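Local structure of geranylgeranyl pyrophosphate synthase (Corynebacterium glutamicum, 3LK5) at residues T30-L33 with D34-L38; A273-D276 with I277-K281. The protein probably catalyses the magnesium-dependent condensation of allylic and homoallylic diphosphates in isoprenoid biosynthesis. All coordinates share one frame; numbering follows the deposited sequence.

Contact 1. Residues T30-L33 with D34-L38; sequences TQFL and DAQEL
Q36 folds back over F32, one turn earlier in the same helix, and uses its amide nitrogen twice. NE2 lies over the centre of the F32 ring, 3.4 Å above its plane, and the ring and amide planes are only 14° apart, so the two flat groups stack. The same nitrogen donates to the backbone carbonyl of F32: NE2 to O is 2.8 Å, with an N-H...O angle of 161°. That oxygen lies close to the amide plane of Q36, so the bond is made in plane while the ring takes a face. Bond and stack together would restrain the amide's rotation. The return is possible because the Q36 chain bends at chi2, whereas F32 has CG anti to its backbone N (chi1 178°), which lays the ring face under the amide.

In the backbone beneath, D34 N to T30 O, at 2.9 Å, is a good i to i+4 bond. Q36 N bonds weakly to F32 O and also to L33 O at 3.2 Å, and A35 N reaches F32 O weakly too. The side-chain bond thus reinforces an acceptor that the main chain serves poorly.

Farther round the helix, T30 and D34 run abreast, CG2 of T30 being 3.8 Å from OD2 of D34. The D34 carboxylate is held by a salt bridge to R55. F32 also meets the rings of F99 and W158, and L33 packs on helices 45-59 and 144-164, joining helix 21-43 to its neighbours in this all-helical prenyl synthase fold. The Q36-F32 pair itself is an i to i+4 aromatic-amide stack within one helix.

Contact 2. Residues A273-D276 with I277-K281; sequences AGDD and IREGK
Charged side chains make the first group of interactions, with D275 and R278 running abreast. OD1 of D275 sits at the guanidinium edge, 3.3 Å from NH2 of R278 and slightly farther from NE; both hydrogen bonds are weak, but they form part of a salt bridge. NH2 also pairs with OE1 of E279 at 3.2 Å. That second link matters because OD2 of D275 and OE1 of E279 are themselves 3.2 Å apart, two like charges whose repulsion the shared arginine would ease. The bend of the arginine at chi3 (53°) brings its guanidinium back beside D275.

D276 and K281 pair less directly. OD1 of D276 to NZ of K281 is a long 3.8 Å, and a water joins OD2 to NZ with 2.7 Å on each leg.

Backbone bonds define the turn. G274, at the N-cap, offers its carbonyl O to the N of both I277 and R278. At the other end K281 N donates to D276 O at 3.2 Å, nearly straight, and a second water bridges D276 O to K281 O.

Apolar packing comes from I277 on I317, T321 and I324 of helix 314-326, and R278 also touches I317. This short helix closes in a Schellman motif at G280, whose phi is positive, and sets E279 near D112 and K281 near D194, aspartates that bind magnesium in this protein, though no metal is bound here.

In the fold
Followed from the N terminus, the chain meets contact 1 first, midway along helix 21-43, and reaches contact 2 only after most of the helical fold has been traversed, at the short helix 275-278. Each is local and continuous in sequence, so neither closes a long loop; they stand in series, without nesting or crossing. The centres of contact 1 and contact 2 are 37 Å apart and the nearest atoms of the two contacts about 25 Å apart, so they do not touch. Contact 1 belongs to the surface, where helix 21-43 lies against helices 45-59 and 144-164. Contact 2 is buried, between helix 314-326 and the aspartates of the metal site.

Contact 1. Residues T30-L33 with D34-L38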
# COMPACT_ATOMS: atom_id res chain seq x y z
N THR A 30 1.71 -2.35 19.74
CA THR A 30 0.60 -1.90 20.61
C THR A 30 0.58 -0.41 20.78
O THR A 30 -0.49 0.23 20.65
CB THR A 30 0.64 -2.62 22.01
OG1 THR A 30 0.58 -4.02 21.81
CG2 THR A 30 -0.57 -2.18 22.85
N GLN A 31 1.73 0.17 21.09
CA GLN A 31 1.81 1.61 21.28
C GLN A 31 1.39 2.38 20.03
O GLN A 31 0.67 3.40 20.10
CB GLN A 31 3.21 2.02 21.72
CG GLN A 31 3.56 1.33 23.02
CD GLN A 31 4.59 2.06 23.85
OE1 GLN A 31 5.07 1.52 24.85
NE2 GLN A 31 4.94 3.29 23.45
N PHE A 32 1.82 1.88 18.88
CA PHE A 32 1.51 2.57 17.62
C PHE A 32 0.00 2.52 17.34
O PHE A 32 -0.62 3.54 16.99
CB PHE A 32 2.32 1.92 16.47
CG PHE A 32 2.02 2.56 15.12
CD1 PHE A 32 0.97 2.11 14.33
CD2 PHE A 32 2.80 3.63 14.67
CE1 PHE A 32 0.67 2.73 13.07
CE2 PHE A 32 2.53 4.27 13.41
CZ PHE A 32 1.47 3.81 12.61
N LEU A 33 -0.57 1.32 17.46
CA LEU A 33 -2.00 1.10 17.23
C LEU A 33 -2.88 1.91 18.18
O LEU A 33 -3.88 2.53 17.75
CB LEU A 33 -2.35 -0.38 17.25
CG LEU A 33 -1.78 -1.10 16.00
CD1 LEU A 33 -1.74 -2.65 16.23
CD2 LEU A 33 -2.63 -0.78 14.77
N ASP A 34 -2.50 1.93 19.45
CA ASP A 34 -3.20 2.78 20.42
C ASP A 34 -3.23 4.23 19.96
O ASP A 34 -4.26 4.91 20.11
CB ASP A 34 -2.52 2.76 21.79
CG ASP A 34 -2.72 1.44 22.54
OD1 ASP A 34 -3.56 0.59 22.15
OD2 ASP A 34 -2.02 1.28 23.57
N ALA A 35 -2.12 4.72 19.44
CA ALA A 35 -2.01 6.11 19.08
C ALA A 35 -2.89 6.52 17.89
O ALA A 35 -3.15 7.73 17.71
CB ALA A 35 -0.56 6.49 18.81
N GLN A 36 -3.32 5.56 17.08
CA GLN A 36 -4.18 5.84 15.91
C GLN A 36 -5.67 5.88 16.26
O GLN A 36 -6.48 6.27 15.43
CB GLN A 36 -4.01 4.76 14.82
CG GLN A 36 -2.53 4.32 14.47
CD GLN A 36 -1.56 5.47 14.21
OE1 GLN A 36 -1.81 6.30 13.34
NE2 GLN A 36 -0.46 5.55 15.03
N GLU A 37 -6.04 5.45 17.47
CA GLU A 37 -7.45 5.30 17.79
C GLU A 37 -8.30 6.56 17.65
O GLU A 37 -9.37 6.49 17.07
CB GLU A 37 -7.61 4.69 19.17
CG GLU A 37 -7.17 3.24 19.19
CD GLU A 37 -7.24 2.67 20.60
OE1 GLU A 37 -7.64 3.39 21.53
OE2 GLU A 37 -6.92 1.50 20.75
N LEU A 38 -7.84 7.69 18.18
CA LEU A 38 -8.59 8.93 18.09
C LEU A 38 -8.86 9.37 16.66
O LEU A 38 -9.98 9.76 16.31
CB LEU A 38 -7.91 10.06 18.88
CG LEU A 38 -8.17 10.04 20.40
CD1 LEU A 38 -7.22 10.98 21.12
CD2 LEU A 38 -9.63 10.43 20.75

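Contact 2. Residues A273-D276 with I277-K281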
# COMPACT_ATOMS: atom_id res chain seq x y z
N ALA A 273 -2.25 -30.79 6.29
CA ALA A 273 -1.18 -31.52 5.60
C ALA A 273 -1.29 -31.28 4.09
O ALA A 273 -2.38 -31.37 3.52
CB ALA A 273 -1.25 -33.04 5.94
N GLY A 274 -0.17 -30.93 3.45
CA GLY A 274 -0.09 -30.82 2.00
C GLY A 274 -0.82 -29.65 1.39
O GLY A 274 -1.10 -29.63 0.19
N ASP A 275 -1.12 -28.66 2.23
CA ASP A 275 -1.77 -27.44 1.80
C ASP A 275 -1.18 -26.85 0.53
O ASP A 275 -1.92 -26.34 -0.32
CB ASP A 275 -1.65 -26.40 2.91
CG ASP A 275 -2.65 -25.30 2.78
OD1 ASP A 275 -3.86 -25.62 2.80
OD2 ASP A 275 -2.22 -24.13 2.67
N ASP A 276 0.14 -26.93 0.39
CA ASP A 276 0.82 -26.40 -0.80
C ASP A 276 0.44 -27.14 -2.07
O ASP A 276 0.52 -26.57 -3.16
CB ASP A 276 2.35 -26.42 -0.65
CG ASP A 276 2.89 -25.27 0.19
OD1 ASP A 276 2.10 -24.40 0.62
OD2 ASP A 276 4.11 -25.20 0.40
N ILE A 277 0.06 -28.41 -1.94
CA ILE A 277 -0.44 -29.19 -3.09
C ILE A 277 -1.84 -28.68 -3.48
O ILE A 277 -2.08 -28.32 -4.64
CB ILE A 277 -0.49 -30.71 -2.82
CG1 ILE A 277 0.89 -31.29 -2.48
CG2 ILE A 277 -1.08 -31.46 -4.02
CD1 ILE A 277 1.98 -31.00 -3.48
N ARG A 278 -2.73 -28.64 -2.49
CA ARG A 278 -4.10 -28.13 -2.64
C ARG A 278 -4.16 -26.73 -3.22
O ARG A 278 -5.05 -26.44 -4.01
CB ARG A 278 -4.87 -28.19 -1.31
CG ARG A 278 -6.36 -27.86 -1.43
CD ARG A 278 -6.93 -27.30 -0.12
NE ARG A 278 -6.14 -26.16 0.35
CZ ARG A 278 -6.36 -24.89 0.02
NH1 ARG A 278 -7.37 -24.56 -0.79
NH2 ARG A 278 -5.57 -23.93 0.50
N GLU A 279 -3.19 -25.88 -2.86
CA GLU A 279 -3.15 -24.48 -3.28
C GLU A 279 -2.43 -24.30 -4.63
O GLU A 279 -2.46 -23.22 -5.20
CB GLU A 279 -2.45 -23.64 -2.20
CG GLU A 279 -2.78 -22.16 -2.15
CD GLU A 279 -3.41 -21.72 -0.82
OE1 GLU A 279 -2.91 -22.16 0.25
OE2 GLU A 279 -4.38 -20.94 -0.85
N GLY A 280 -1.76 -25.34 -5.12
CA GLY A 280 -1.00 -25.22 -6.38
C GLY A 280 0.23 -24.32 -6.38
O GLY A 280 0.53 -23.69 -7.41
N LYS A 281 0.96 -24.26 -5.26
CA LYS A 281 2.19 -23.43 -5.20
C LYS A 281 3.22 -23.90 -6.23
O LYS A 281 3.48 -25.11 -6.35
CB LYS A 281 2.84 -23.48 -3.81
CG LYS A 281 2.09 -22.75 -2.67
CD LYS A 281 2.61 -21.31 -2.42
CE LYS A 281 3.97 -21.25 -1.70
NZ LYS A 281 3.88 -21.17 -0.19
O HOH W 1 2.80 -27.35 -4.81
O HOH W 2 5.75 -23.03 0.53